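Local coordinates for protein cystathionine gamma-lyase (PDB 1N8P) that serves as a pyridoxal-5'-phosphate-dependent enzyme of the Cys/Met metabolism family, assembled from four like protein chains, at residues V25-S30 against R57-R62; G45-E48 against N54-R57; E145-P150 against T180-Y185; L190-D195 against L296-D301; F310-K313 against A318-K321. All blocks are in the same frame, centred on the assembly; numbering follows the deposited sequence.

Contact 1. Residues V25-S30 against R57-R62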
# COMPACT_ATOMS: atom_id res chain seq x y z
N VAL A 25 -18.34 2.65 3.27
CA VAL A 25 -18.80 2.96 1.93
C VAL A 25 -17.67 2.47 1.05
O VAL A 25 -17.88 2.12 -0.11
CB VAL A 25 -18.99 4.48 1.71
CG1 VAL A 25 -19.18 4.78 0.21
CG2 VAL A 25 -20.20 4.99 2.51
N ILE A 26 -16.46 2.43 1.60
CA ILE A 26 -15.32 1.97 0.82
C ILE A 26 -14.76 0.61 1.23
O ILE A 26 -14.39 0.39 2.39
CB ILE A 26 -14.18 3.03 0.83
CG1 ILE A 26 -14.58 4.20 -0.08
CG2 ILE A 26 -12.86 2.42 0.34
CD1 ILE A 26 -15.08 3.78 -1.44
N GLU A 27 -14.69 -0.29 0.26
CA GLU A 27 -14.17 -1.62 0.50
C GLU A 27 -12.75 -1.58 1.07
O GLU A 27 -11.86 -0.95 0.49
CB GLU A 27 -14.14 -2.41 -0.79
CG GLU A 27 -14.00 -3.89 -0.58
CD GLU A 27 -13.34 -4.60 -1.75
OE1 GLU A 27 -13.31 -5.86 -1.76
OE2 GLU A 27 -12.84 -3.89 -2.65
N PRO A 28 -12.52 -2.25 2.22
CA PRO A 28 -11.20 -2.30 2.88
C PRO A 28 -10.30 -3.33 2.19
O PRO A 28 -10.77 -4.19 1.46
CB PRO A 28 -11.55 -2.72 4.30
CG PRO A 28 -12.65 -3.70 4.06
CD PRO A 28 -13.53 -2.93 3.06
N ILE A 29 -8.99 -3.25 2.45
CA ILE A 29 -8.04 -4.17 1.85
C ILE A 29 -7.81 -5.40 2.71
O ILE A 29 -7.18 -5.33 3.75
CB ILE A 29 -6.68 -3.48 1.60
CG1 ILE A 29 -6.88 -2.34 0.59
CG2 ILE A 29 -5.66 -4.49 1.06
CD1 ILE A 29 -5.61 -1.60 0.18
N SER A 30 -8.32 -6.53 2.25
CA SER A 30 -8.17 -7.76 3.00
C SER A 30 -7.00 -8.59 2.49
O SER A 30 -7.07 -9.20 1.43
CB SER A 30 -9.47 -8.55 2.94
OG SER A 30 -10.56 -7.71 3.29
N ARG A 57 -10.57 -9.76 -4.49
CA ARG A 57 -10.55 -10.40 -5.80
C ARG A 57 -12.00 -10.58 -6.21
O ARG A 57 -12.45 -10.00 -7.20
CB ARG A 57 -9.88 -11.76 -5.71
CG ARG A 57 -9.39 -12.25 -7.06
CD ARG A 57 -8.60 -13.54 -6.92
NE ARG A 57 -9.47 -14.67 -6.63
CZ ARG A 57 -9.23 -15.58 -5.70
NH1 ARG A 57 -8.14 -15.51 -4.94
NH2 ARG A 57 -10.09 -16.58 -5.52
N GLU A 58 -12.72 -11.39 -5.43
CA GLU A 58 -14.12 -11.68 -5.68
C GLU A 58 -14.90 -10.43 -6.06
O GLU A 58 -15.58 -10.39 -7.08
CB GLU A 58 -14.75 -12.30 -4.44
CG GLU A 58 -16.18 -12.76 -4.63
CD GLU A 58 -16.85 -13.05 -3.30
OE1 GLU A 58 -17.20 -12.06 -2.60
OE2 GLU A 58 -17.03 -14.24 -2.97
N ASN A 59 -14.82 -9.40 -5.25
CA ASN A 59 -15.56 -8.19 -5.58
C ASN A 59 -15.14 -7.63 -6.91
O ASN A 59 -15.98 -7.12 -7.64
CB ASN A 59 -15.39 -7.13 -4.50
CG ASN A 59 -16.22 -7.41 -3.27
OD1 ASN A 59 -17.29 -8.05 -3.35
ND2 ASN A 59 -15.75 -6.92 -2.13
N LEU A 60 -13.85 -7.70 -7.23
CA LEU A 60 -13.36 -7.18 -8.50
C LEU A 60 -14.04 -7.98 -9.57
O LEU A 60 -14.74 -7.44 -10.42
CB LEU A 60 -11.85 -7.36 -8.61
CG LEU A 60 -11.19 -7.38 -10.00
CD1 LEU A 60 -11.39 -6.08 -10.70
CD2 LEU A 60 -9.69 -7.70 -9.87
N GLU A 61 -13.85 -9.29 -9.49
CA GLU A 61 -14.45 -10.23 -10.42
C GLU A 61 -15.93 -9.98 -10.69
O GLU A 61 -16.37 -9.99 -11.82
CB GLU A 61 -14.21 -11.65 -9.89
CG GLU A 61 -12.72 -12.02 -9.87
CD GLU A 61 -12.47 -13.39 -9.33
OE1 GLU A 61 -13.43 -13.94 -8.74
OE2 GLU A 61 -11.35 -13.92 -9.48
N ARG A 62 -16.71 -9.73 -9.64
CA ARG A 62 -18.13 -9.46 -9.80
C ARG A 62 -18.32 -8.22 -10.64
O ARG A 62 -19.14 -8.17 -11.56
CB ARG A 62 -18.79 -9.21 -8.45
CG ARG A 62 -18.85 -10.40 -7.51
CD ARG A 62 -19.53 -9.99 -6.22
NE ARG A 62 -19.29 -10.95 -5.16
CZ ARG A 62 -19.92 -12.12 -5.05
NH1 ARG A 62 -20.84 -12.47 -5.95
NH2 ARG A 62 -19.62 -12.93 -4.05
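One side-chain hydrogen bond, from Asn59 to Glu27, ties the loop 25-30 to the helical segment 57-62. Along the loop, Val25 and Ile26 come first and turn to the third subunit, where they pack on Glu339 and His208 respectively. Glu27 follows and makes the link. Its CG lies anti to the backbone N (chi1 -164°), and from there the chain runs out extended, carrying the carboxylate toward the helix. Asn59 ND2 donates to Glu27 OE1 over 2.7 Å, and with an N-H...O angle of 164° the bond is nearly straight. Glu27 OE1 lies almost in the plane of the Asn59 amide, yet the donor arrives well above the carboxylate plane; the two flat groups are turned 60° against each other. Beyond Glu27 the loop is held by Asn56, one turn before Asn59 on the same helix: its ND2 donates to Pro28 O and its OD1 accepts from Ser30 N. Ile29, between these two, packs on Ile29 of the second subunit and forms backbone hydrogen bonds with that subunit. The N-terminal loop is thus fixed along helix 55-67 by polar groups. Helix 240-250 flanks it, with His247 against Glu27 and both Phe241 and Trp244 against Ile29, while Leu60 and Glu61 rest on strand 72-76, an outermost strand, within this chain, of the seven-stranded sheet.

Contact 2. Residues G45-E48 against N54-R57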
# COMPACT_ATOMS: atom_id res chain seq x y z
N GLY A 45 -17.41 -17.22 8.51
CA GLY A 45 -17.62 -16.32 7.39
C GLY A 45 -17.20 -17.03 6.11
O GLY A 45 -16.14 -17.67 6.07
N THR A 46 -18.03 -16.90 5.07
CA THR A 46 -17.82 -17.54 3.77
C THR A 46 -16.38 -17.65 3.23
O THR A 46 -16.16 -18.27 2.18
CB THR A 46 -18.69 -16.84 2.70
OG1 THR A 46 -20.07 -16.89 3.10
CG2 THR A 46 -18.55 -17.54 1.35
N TYR A 47 -15.41 -17.06 3.92
CA TYR A 47 -14.02 -17.14 3.47
C TYR A 47 -13.20 -18.08 4.36
O TYR A 47 -13.26 -17.99 5.59
CB TYR A 47 -13.37 -15.75 3.45
CG TYR A 47 -14.03 -14.78 2.48
CD1 TYR A 47 -14.89 -13.79 2.95
CD2 TYR A 47 -13.83 -14.89 1.10
CE1 TYR A 47 -15.54 -12.92 2.07
CE2 TYR A 47 -14.48 -14.02 0.21
CZ TYR A 47 -15.34 -13.04 0.71
OH TYR A 47 -16.00 -12.19 -0.15
N GLU A 48 -12.44 -18.97 3.72
CA GLU A 48 -11.60 -19.95 4.43
C GLU A 48 -10.12 -19.74 4.15
O GLU A 48 -9.29 -19.79 5.07
CB GLU A 48 -11.99 -21.37 4.02
CG GLU A 48 -12.11 -21.57 2.52
CD GLU A 48 -12.39 -23.01 2.17
OE1 GLU A 48 -13.33 -23.58 2.75
OE2 GLU A 48 -11.68 -23.58 1.31
N ASN A 54 -10.81 -14.41 -1.70
CA ASN A 54 -10.71 -13.30 -0.75
C ASN A 54 -11.59 -12.18 -1.28
O ASN A 54 -11.73 -12.01 -2.49
CB ASN A 54 -9.27 -12.81 -0.62
CG ASN A 54 -8.88 -11.82 -1.72
OD1 ASN A 54 -8.28 -12.21 -2.73
ND2 ASN A 54 -9.23 -10.54 -1.54
N PRO A 55 -12.19 -11.38 -0.40
CA PRO A 55 -13.07 -10.28 -0.79
C PRO A 55 -12.66 -9.35 -1.94
O PRO A 55 -13.45 -9.07 -2.86
CB PRO A 55 -13.27 -9.51 0.52
CG PRO A 55 -12.00 -9.79 1.26
CD PRO A 55 -11.80 -11.26 1.02
N ASN A 56 -11.43 -8.85 -1.88
CA ASN A 56 -10.95 -7.93 -2.91
C ASN A 56 -10.95 -8.50 -4.34
O ASN A 56 -11.31 -7.81 -5.28
CB ASN A 56 -9.56 -7.43 -2.54
CG ASN A 56 -9.58 -6.50 -1.33
OD1 ASN A 56 -8.70 -6.56 -0.49
ND2 ASN A 56 -10.59 -5.63 -1.25
N ARG A 57 -10.57 -9.76 -4.49
CA ARG A 57 -10.55 -10.40 -5.80
C ARG A 57 -12.00 -10.58 -6.21
O ARG A 57 -12.45 -10.00 -7.20
CB ARG A 57 -9.88 -11.76 -5.71
CG ARG A 57 -9.39 -12.25 -7.06
CD ARG A 57 -8.60 -13.54 -6.92
NE ARG A 57 -9.47 -14.67 -6.63
CZ ARG A 57 -9.23 -15.58 -5.70
NH1 ARG A 57 -8.14 -15.51 -4.94
NH2 ARG A 57 -10.09 -16.58 -5.52
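Tyr47 lays one face of its ring over Pro55, the first residue of helix 55-67. Pro55 CD sits above the middle of the ring, 4.0 Å from the centroid and only 12° off the ring normal, which makes this a CH-pi contact. The touching continues toward the phenol end, where Tyr47 OH comes 3.9 Å from Pro55 CB. Beside the proline ring, Tyr47 CE2 also approaches the peptide just before it, at 3.5 Å from Pro55 N and 3.7 Å from Asn54 C. The ring thus touches the Asn54-Pro55 peptide link as well as Pro55 CD. Tyr47 takes up this pose with CG beside its own backbone N and anti to the carbonyl carbon (chi1 -62°). In the next shell, a hydrogen bond between Tyr47 OH and Glu58 OE1, on the first turn of the same helix, holds the far end of the phenol, and the Tyr47 ring also meets His22 of the second subunit with the two planes about 15° apart. Asn54 occupies the N-cap position, and Pro55 starts the helix behind it. Further out, Arg57 NH1 bonds to Arg51 O in the short connection between the two segments and probably helps to hold that connection. Chemically the contact is mixed: the ring face meets weakly polarised C-H groups next to the proline nitrogen, while the hydroxyl is directed by a carboxylate. Dispersion probably supplies most of the adhesion, and the Glu58 bond would limit how far the phenol can slide across the helix start.

Contact 3. Residues E145-P150 against T180-Y185. With PLP (pyridoxal-5'-phosphate), chain E.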
# COMPACT_ATOMS: atom_id res chain seq x y z
N GLU A 145 -8.63 -11.49 -31.35
CA GLU A 145 -8.15 -10.27 -30.74
C GLU A 145 -8.87 -9.19 -31.53
O GLU A 145 -8.29 -8.55 -32.38
CB GLU A 145 -6.64 -10.19 -30.95
CG GLU A 145 -5.91 -9.19 -30.11
CD GLU A 145 -4.43 -9.21 -30.41
OE1 GLU A 145 -4.06 -8.81 -31.53
OE2 GLU A 145 -3.64 -9.62 -29.53
N THR A 146 -10.15 -8.98 -31.22
CA THR A 146 -10.97 -8.03 -31.96
C THR A 146 -10.18 -6.90 -32.58
O THR A 146 -9.97 -6.92 -33.79
CB THR A 146 -12.15 -7.47 -31.12
OG1 THR A 146 -11.75 -7.32 -29.75
CG2 THR A 146 -13.35 -8.40 -31.25
N PRO A 147 -9.76 -5.89 -31.80
CA PRO A 147 -9.02 -4.96 -32.66
C PRO A 147 -7.55 -5.40 -32.61
O PRO A 147 -6.92 -5.41 -31.56
CB PRO A 147 -9.28 -3.59 -32.02
CG PRO A 147 -10.52 -3.83 -31.22
CD PRO A 147 -10.29 -5.19 -30.64
N THR A 148 -7.03 -5.84 -33.74
CA THR A 148 -5.67 -6.31 -33.78
C THR A 148 -4.68 -5.21 -33.46
O THR A 148 -4.87 -4.05 -33.79
CB THR A 148 -5.34 -6.83 -35.16
OG1 THR A 148 -5.51 -5.77 -36.11
CG2 THR A 148 -6.23 -7.98 -35.51
N ASN A 149 -3.59 -5.61 -32.83
CA ASN A 149 -2.54 -4.69 -32.46
C ASN A 149 -1.38 -4.87 -33.45
O ASN A 149 -0.81 -5.96 -33.53
CB ASN A 149 -2.12 -5.02 -31.03
CG ASN A 149 -0.94 -4.25 -30.57
OD1 ASN A 149 -0.91 -3.02 -30.61
ND2 ASN A 149 0.05 -4.97 -30.09
N PRO A 150 -0.99 -3.80 -34.19
CA PRO A 150 -1.47 -2.41 -34.23
C PRO A 150 -2.21 -1.98 -35.50
O PRO A 150 -2.56 -0.81 -35.65
CB PRO A 150 -0.18 -1.65 -34.13
CG PRO A 150 0.66 -2.41 -35.19
CD PRO A 150 0.31 -3.90 -34.89
N THR A 180 -9.24 -6.40 -24.48
CA THR A 180 -8.37 -5.41 -23.80
C THR A 180 -8.43 -3.96 -24.32
O THR A 180 -8.79 -3.04 -23.58
CB THR A 180 -6.86 -5.89 -23.80
OG1 THR A 180 -6.68 -7.00 -22.88
CG2 THR A 180 -5.91 -4.74 -23.42
N PHE A 181 -8.07 -3.76 -25.59
CA PHE A 181 -8.06 -2.45 -26.26
C PHE A 181 -9.34 -1.64 -26.32
O PHE A 181 -9.29 -0.42 -26.46
CB PHE A 181 -7.57 -2.60 -27.69
CG PHE A 181 -6.11 -2.94 -27.80
CD1 PHE A 181 -5.44 -3.51 -26.73
CD2 PHE A 181 -5.43 -2.72 -29.00
CE1 PHE A 181 -4.11 -3.87 -26.86
CE2 PHE A 181 -4.10 -3.08 -29.13
CZ PHE A 181 -3.44 -3.66 -28.05
N LEU A 182 -10.49 -2.28 -26.29
CA LEU A 182 -11.73 -1.52 -26.33
C LEU A 182 -12.32 -1.40 -24.93
O LEU A 182 -12.92 -0.39 -24.61
CB LEU A 182 -12.74 -2.17 -27.27
CG LEU A 182 -12.42 -2.17 -28.77
CD1 LEU A 182 -13.49 -2.97 -29.51
CD2 LEU A 182 -12.38 -0.73 -29.31
N SER A 183 -12.13 -2.43 -24.10
CA SER A 183 -12.62 -2.44 -22.72
C SER A 183 -14.13 -2.66 -22.54
O SER A 183 -14.91 -2.32 -23.40
CB SER A 183 -12.34 -1.12 -22.07
OG SER A 183 -13.49 -0.33 -22.25
N PRO A 184 -14.55 -3.20 -21.39
CA PRO A 184 -15.98 -3.41 -21.19
C PRO A 184 -16.86 -2.27 -21.74
O PRO A 184 -17.85 -2.51 -22.38
CB PRO A 184 -16.08 -3.55 -19.67
CG PRO A 184 -14.83 -4.35 -19.35
CD PRO A 184 -13.78 -3.66 -20.21
N TYR A 185 -16.46 -1.03 -21.53
CA TYR A 185 -17.25 0.10 -21.98
C TYR A 185 -17.66 0.11 -23.46
O TYR A 185 -18.83 0.19 -23.79
CB TYR A 185 -16.54 1.43 -21.64
CG TYR A 185 -17.42 2.64 -21.92
CD1 TYR A 185 -18.65 2.78 -21.27
CD2 TYR A 185 -17.07 3.58 -22.88
CE1 TYR A 185 -19.52 3.80 -21.56
CE2 TYR A 185 -17.94 4.62 -23.19
CZ TYR A 185 -19.18 4.72 -22.52
OH TYR A 185 -20.10 5.72 -22.80
N1 PLP E . -2.77 -8.90 -24.41
C2 PLP E . -2.95 -7.64 -24.95
C2A PLP E . -3.97 -7.56 -26.08
C3 PLP E . -2.14 -6.54 -24.35
O3 PLP E . -2.41 -5.34 -24.92
C4 PLP E . -1.22 -6.81 -23.29
C4A PLP E . -0.37 -5.71 -22.72
C5 PLP E . -1.13 -8.22 -22.81
C6 PLP E . -1.91 -9.21 -23.38
C5A PLP E . -0.21 -8.52 -21.62
O4P PLP E . -0.87 -8.46 -20.36
P PLP E . -0.09 -8.82 -19.06
O1P PLP E . -1.00 -8.43 -18.01
O2P PLP E . 1.17 -7.98 -19.08
O3P PLP E . 0.20 -10.24 -19.22
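Phe181 and Asn149 meet at about a right angle, the amide plane turned 77° from that of the ring. Asn149 CB is 3.4 Å from Phe181 CE2, while CG lies at the ring edge, near its plane, 3.6 Å from Phe181 CZ. Asn149 holds its CG anti to the backbone N (chi1 173°), and its OD1 goes on to accept a hydrogen bond from Arg369 NE. The next pair along, Pro147 and Leu182, is purely apolar. Pro147 CG rests on Leu182 CG and CD1, 3.5 Å from each, and the two side chains cross obliquely. The Pro147 carbonyl also turns toward the phenyl ring, with O 4.0 Å from Phe181 CD2. At another part of its rim Phe181 meets the pyridoxal-5'-phosphate, whose O3 lies near the ring plane by CE1, and Thr180 approaches the same oxygen through CG2. Glu145 supports the loop through a weak bond from Asn149 N to Glu145 OE1. Both segments follow neighbouring strands of the seven-stranded sheet, 139-144 and 174-178; Thr180 and Phe181 line the cofactor pocket, with 145-150 packed beside them. The chemistry implies a division of labour: the phenyl ring turns its edge to the amide carbon and to the cofactor oxygen, packing probably sets the position, and the Arg369 bond would fix how the Asn149 amide is turned.

Contact 4. Residues L190-D195 against L296-D301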
# COMPACT_ATOMS: atom_id res chain seq x y z
N LEU A 190 -19.32 -11.11 -25.47
CA LEU A 190 -20.23 -12.24 -25.18
C LEU A 190 -21.53 -12.07 -25.98
O LEU A 190 -22.02 -13.02 -26.58
CB LEU A 190 -20.56 -12.36 -23.69
CG LEU A 190 -19.34 -12.58 -22.81
CD1 LEU A 190 -19.78 -13.00 -21.40
CD2 LEU A 190 -18.45 -13.62 -23.48
N ASN A 191 -22.06 -10.85 -26.01
CA ASN A 191 -23.27 -10.55 -26.75
C ASN A 191 -23.07 -10.79 -28.22
O ASN A 191 -23.84 -10.30 -29.03
CB ASN A 191 -23.68 -9.10 -26.56
CG ASN A 191 -23.87 -8.74 -25.13
OD1 ASN A 191 -23.85 -9.61 -24.26
ND2 ASN A 191 -24.08 -7.45 -24.86
N PHE A 192 -22.03 -11.52 -28.57
CA PHE A 192 -21.78 -11.77 -29.98
C PHE A 192 -21.26 -13.18 -30.21
O PHE A 192 -20.48 -13.42 -31.13
CB PHE A 192 -20.77 -10.76 -30.55
CG PHE A 192 -21.22 -9.33 -30.43
CD1 PHE A 192 -20.95 -8.60 -29.27
CD2 PHE A 192 -21.93 -8.72 -31.46
CE1 PHE A 192 -21.37 -7.29 -29.14
CE2 PHE A 192 -22.37 -7.39 -31.35
CZ PHE A 192 -22.10 -6.68 -30.20
N GLY A 193 -21.72 -14.10 -29.36
CA GLY A 193 -21.32 -15.49 -29.48
C GLY A 193 -19.84 -15.62 -29.29
O GLY A 193 -19.08 -15.75 -30.24
N ALA A 194 -19.44 -15.56 -28.04
CA ALA A 194 -18.06 -15.67 -27.64
C ALA A 194 -18.24 -16.44 -26.35
O ALA A 194 -19.19 -16.19 -25.62
CB ALA A 194 -17.45 -14.28 -27.37
N ASP A 195 -17.36 -17.39 -26.09
CA ASP A 195 -17.51 -18.18 -24.89
C ASP A 195 -16.73 -17.60 -23.73
O ASP A 195 -17.11 -17.81 -22.57
CB ASP A 195 -17.08 -19.62 -25.17
CG ASP A 195 -17.90 -20.24 -26.26
OD1 ASP A 195 -19.11 -20.44 -26.05
OD2 ASP A 195 -17.35 -20.53 -27.34
N LEU A 296 -19.73 -0.60 -36.17
CA LEU A 296 -21.10 -0.15 -35.91
C LEU A 296 -22.04 -1.17 -35.26
O LEU A 296 -23.13 -0.80 -34.83
CB LEU A 296 -21.74 0.32 -37.21
CG LEU A 296 -21.25 1.62 -37.84
CD1 LEU A 296 -21.88 1.81 -39.22
CD2 LEU A 296 -21.61 2.76 -36.92
N LYS A 297 -21.62 -2.44 -35.19
CA LYS A 297 -22.44 -3.48 -34.57
C LYS A 297 -21.83 -4.05 -33.29
O LYS A 297 -22.54 -4.66 -32.48
CB LYS A 297 -22.70 -4.64 -35.56
CG LYS A 297 -21.51 -5.08 -36.38
CD LYS A 297 -21.68 -6.49 -36.99
CE LYS A 297 -22.89 -6.62 -37.89
NZ LYS A 297 -22.93 -7.97 -38.58
N GLN A 298 -20.53 -3.84 -33.09
CA GLN A 298 -19.88 -4.35 -31.88
C GLN A 298 -19.43 -3.27 -30.89
O GLN A 298 -19.39 -3.51 -29.67
CB GLN A 298 -18.70 -5.24 -32.27
CG GLN A 298 -19.11 -6.69 -32.43
CD GLN A 298 -18.04 -7.56 -33.05
OE1 GLN A 298 -18.20 -8.78 -33.10
NE2 GLN A 298 -16.96 -6.95 -33.53
N HIS A 299 -19.11 -2.09 -31.41
CA HIS A 299 -18.64 -0.96 -30.63
C HIS A 299 -19.74 -0.01 -30.16
O HIS A 299 -20.52 0.47 -30.96
CB HIS A 299 -17.68 -0.10 -31.46
CG HIS A 299 -16.43 -0.79 -31.86
ND1 HIS A 299 -15.23 -0.13 -32.01
CD2 HIS A 299 -16.17 -2.09 -32.11
CE1 HIS A 299 -14.28 -0.99 -32.33
NE2 HIS A 299 -14.82 -2.19 -32.40
N ARG A 300 -19.75 0.32 -28.87
CA ARG A 300 -20.72 1.27 -28.35
C ARG A 300 -20.58 2.63 -29.06
O ARG A 300 -19.48 3.16 -29.23
CB ARG A 300 -20.51 1.50 -26.86
CG ARG A 300 -21.40 2.59 -26.29
CD ARG A 300 -21.01 2.87 -24.84
NE ARG A 300 -21.00 1.64 -24.06
CZ ARG A 300 -22.01 1.24 -23.31
NH1 ARG A 300 -23.10 2.00 -23.25
NH2 ARG A 300 -21.94 0.10 -22.64
N ASP A 301 -21.72 3.19 -29.46
CA ASP A 301 -21.77 4.48 -30.13
C ASP A 301 -20.81 4.62 -31.28
O ASP A 301 -20.64 5.70 -31.84
CB ASP A 301 -21.53 5.58 -29.11
CG ASP A 301 -22.63 5.65 -28.09
OD1 ASP A 301 -23.79 5.79 -28.52
OD2 ASP A 301 -22.36 5.57 -26.88
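This is a CH-pi contact of an aliphatic stem on an aromatic face, Gln298 on Phe192, and it joins two parts of the alpha/beta fold. Phe192 lies in the loop that leads into strand 196-200 of the large seven-stranded sheet. Gln298 ends helix 292-298, which falls in the chain between strands 278-282 and 307-312 of the smaller sheet. Gln298 CG stands over the centre of the Phe192 ring, 3.6 Å from the centroid and 14° off its normal. Past CG the glutamine runs extended (chi2 170°), and the amide stands above the same face, its plane perpendicular to the phenyl plane and its OE1 toward the CG side of the ring. The polar end is held elsewhere: OE1 accepts from Ile157 N, in the first residue of helix 157-167, and NE2 donates to Thr155 O just before that helix. Phe192 packs on Ile157 as well, so aromatic ring and glutamine converge on the same helix start. The two bonds on the amide would help to hold the stem that the ring touches. The phenyl group also reaches the backbone of the helix end, where Lys297 O lies at its edge, near the ring plane, 3.0 Å from Phe192 CE2 and 3.1 Å from CZ.

Contact 5. Residues F310-K313 against A318-K321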
# COMPACT_ATOMS: atom_id res chain seq x y z
N PHE A 310 -0.71 4.70 -37.59
CA PHE A 310 -0.61 5.41 -38.85
C PHE A 310 0.80 5.36 -39.33
O PHE A 310 1.68 5.02 -38.56
CB PHE A 310 -1.11 6.86 -38.69
CG PHE A 310 -0.12 7.78 -38.05
CD1 PHE A 310 0.65 8.64 -38.83
CD2 PHE A 310 0.09 7.76 -36.68
CE1 PHE A 310 1.59 9.45 -38.26
CE2 PHE A 310 1.03 8.57 -36.11
CZ PHE A 310 1.78 9.42 -36.89
N ARG A 311 1.01 5.64 -40.62
CA ARG A 311 2.34 5.62 -41.23
C ARG A 311 2.58 7.00 -41.80
O ARG A 311 1.71 7.53 -42.47
CB ARG A 311 2.42 4.54 -42.32
CG ARG A 311 1.25 4.53 -43.31
CD ARG A 311 1.10 3.22 -44.13
NE ARG A 311 2.13 3.03 -45.15
CZ ARG A 311 3.35 2.61 -44.87
NH1 ARG A 311 3.66 2.32 -43.62
NH2 ARG A 311 4.27 2.52 -45.82
N ILE A 312 3.74 7.59 -41.54
CA ILE A 312 4.01 8.93 -42.04
C ILE A 312 4.61 9.02 -43.45
O ILE A 312 5.24 8.08 -43.93
CB ILE A 312 4.88 9.72 -41.06
CG1 ILE A 312 5.71 8.75 -40.24
CG2 ILE A 312 4.02 10.56 -40.15
CD1 ILE A 312 6.56 9.46 -39.23
N LYS A 313 4.40 10.17 -44.11
CA LYS A 313 4.86 10.42 -45.48
C LYS A 313 6.37 10.30 -45.65
O LYS A 313 6.96 11.04 -46.44
CB LYS A 313 4.39 11.80 -45.97
N ALA A 318 11.57 9.16 -39.95
CA ALA A 318 10.43 10.00 -39.66
C ALA A 318 9.63 9.45 -38.48
O ALA A 318 9.13 10.22 -37.67
CB ALA A 318 9.56 10.10 -40.90
N ALA A 319 9.51 8.13 -38.39
CA ALA A 319 8.75 7.49 -37.31
C ALA A 319 9.54 7.51 -36.02
O ALA A 319 9.06 8.00 -35.00
CB ALA A 319 8.40 6.06 -37.68
N SER A 320 10.74 6.96 -36.04
CA SER A 320 11.55 6.97 -34.84
C SER A 320 11.62 8.43 -34.37
O SER A 320 11.59 8.71 -33.17
CB SER A 320 12.94 6.45 -35.15
OG SER A 320 13.55 5.90 -34.00
N LYS A 321 11.68 9.35 -35.32
CA LYS A 321 11.74 10.78 -35.04
C LYS A 321 10.48 11.20 -34.28
O LYS A 321 10.56 11.71 -33.16
CB LYS A 321 11.82 11.54 -36.36
CG LYS A 321 11.89 13.05 -36.22
CD LYS A 321 13.27 13.48 -35.80
CE LYS A 321 13.45 14.96 -36.04
NZ LYS A 321 14.91 15.29 -36.05
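Ala318 meets Ile312 through both its methyl group and its backbone. Its CB lies 3.5 Å from Ile312 CD1 and 4.1 Å from CG1, so the end of the isoleucine lies alongside the methyl. The same CD1 also reaches the peptide that follows, 3.1 Å from Ala318 O and 3.3 Å from Ala319 N. This reach depends on the second torsion of Ile312: with CD1 anti to CA (chi2 -178°), the ethyl branch stretches straight from the strand to the helix. Ala319 comes next, closest to Ile312 in backbone position, with the CA atoms 6.8 Å apart. Its CB adds a looser touch, 4.2 Å from Ile312 CD1, and it packs on Val368 of strand 367-371 as well. The segments belong to a beta-alpha unit of the smaller five-stranded sheet: strand 307-312 passes through a short turn into helix 316-325, which folds back over the sheet. The small alanine side chains are consistent with the close approach of helix and strand. Ser320 lies on the side of the helix turned from Ile312 and packs on Pro40 of the fourth subunit. Lys321 then leads its long chain away from the strand and touches Ala391 of the C-terminal helix 377-392. That helix also flanks the contact, with Leu388 against Ile312 and Ala391 against Ala318.

Contacts 1 and 2 share Arg57 and helix 55-67, and with centres 9 Å apart they fasten successive parts of the N-terminal loop to this one helix, close to other subunits. Contacts 3 and 4 follow later in the chain, with centres 12 Å apart, and touch where Tyr185 O meets Arg300 NE and Leu182 meets His299. Contact 3 lies near the centre of the chain beside the cofactor. Contact 5, about 23 Å from it between centres, closes the series in the smaller sheet, opposite contact 1 across the chain's centre and 44 Å away between centres. The set therefore runs from an arm at the subunit interfaces, through the cofactor-binding core, to the C-terminal region.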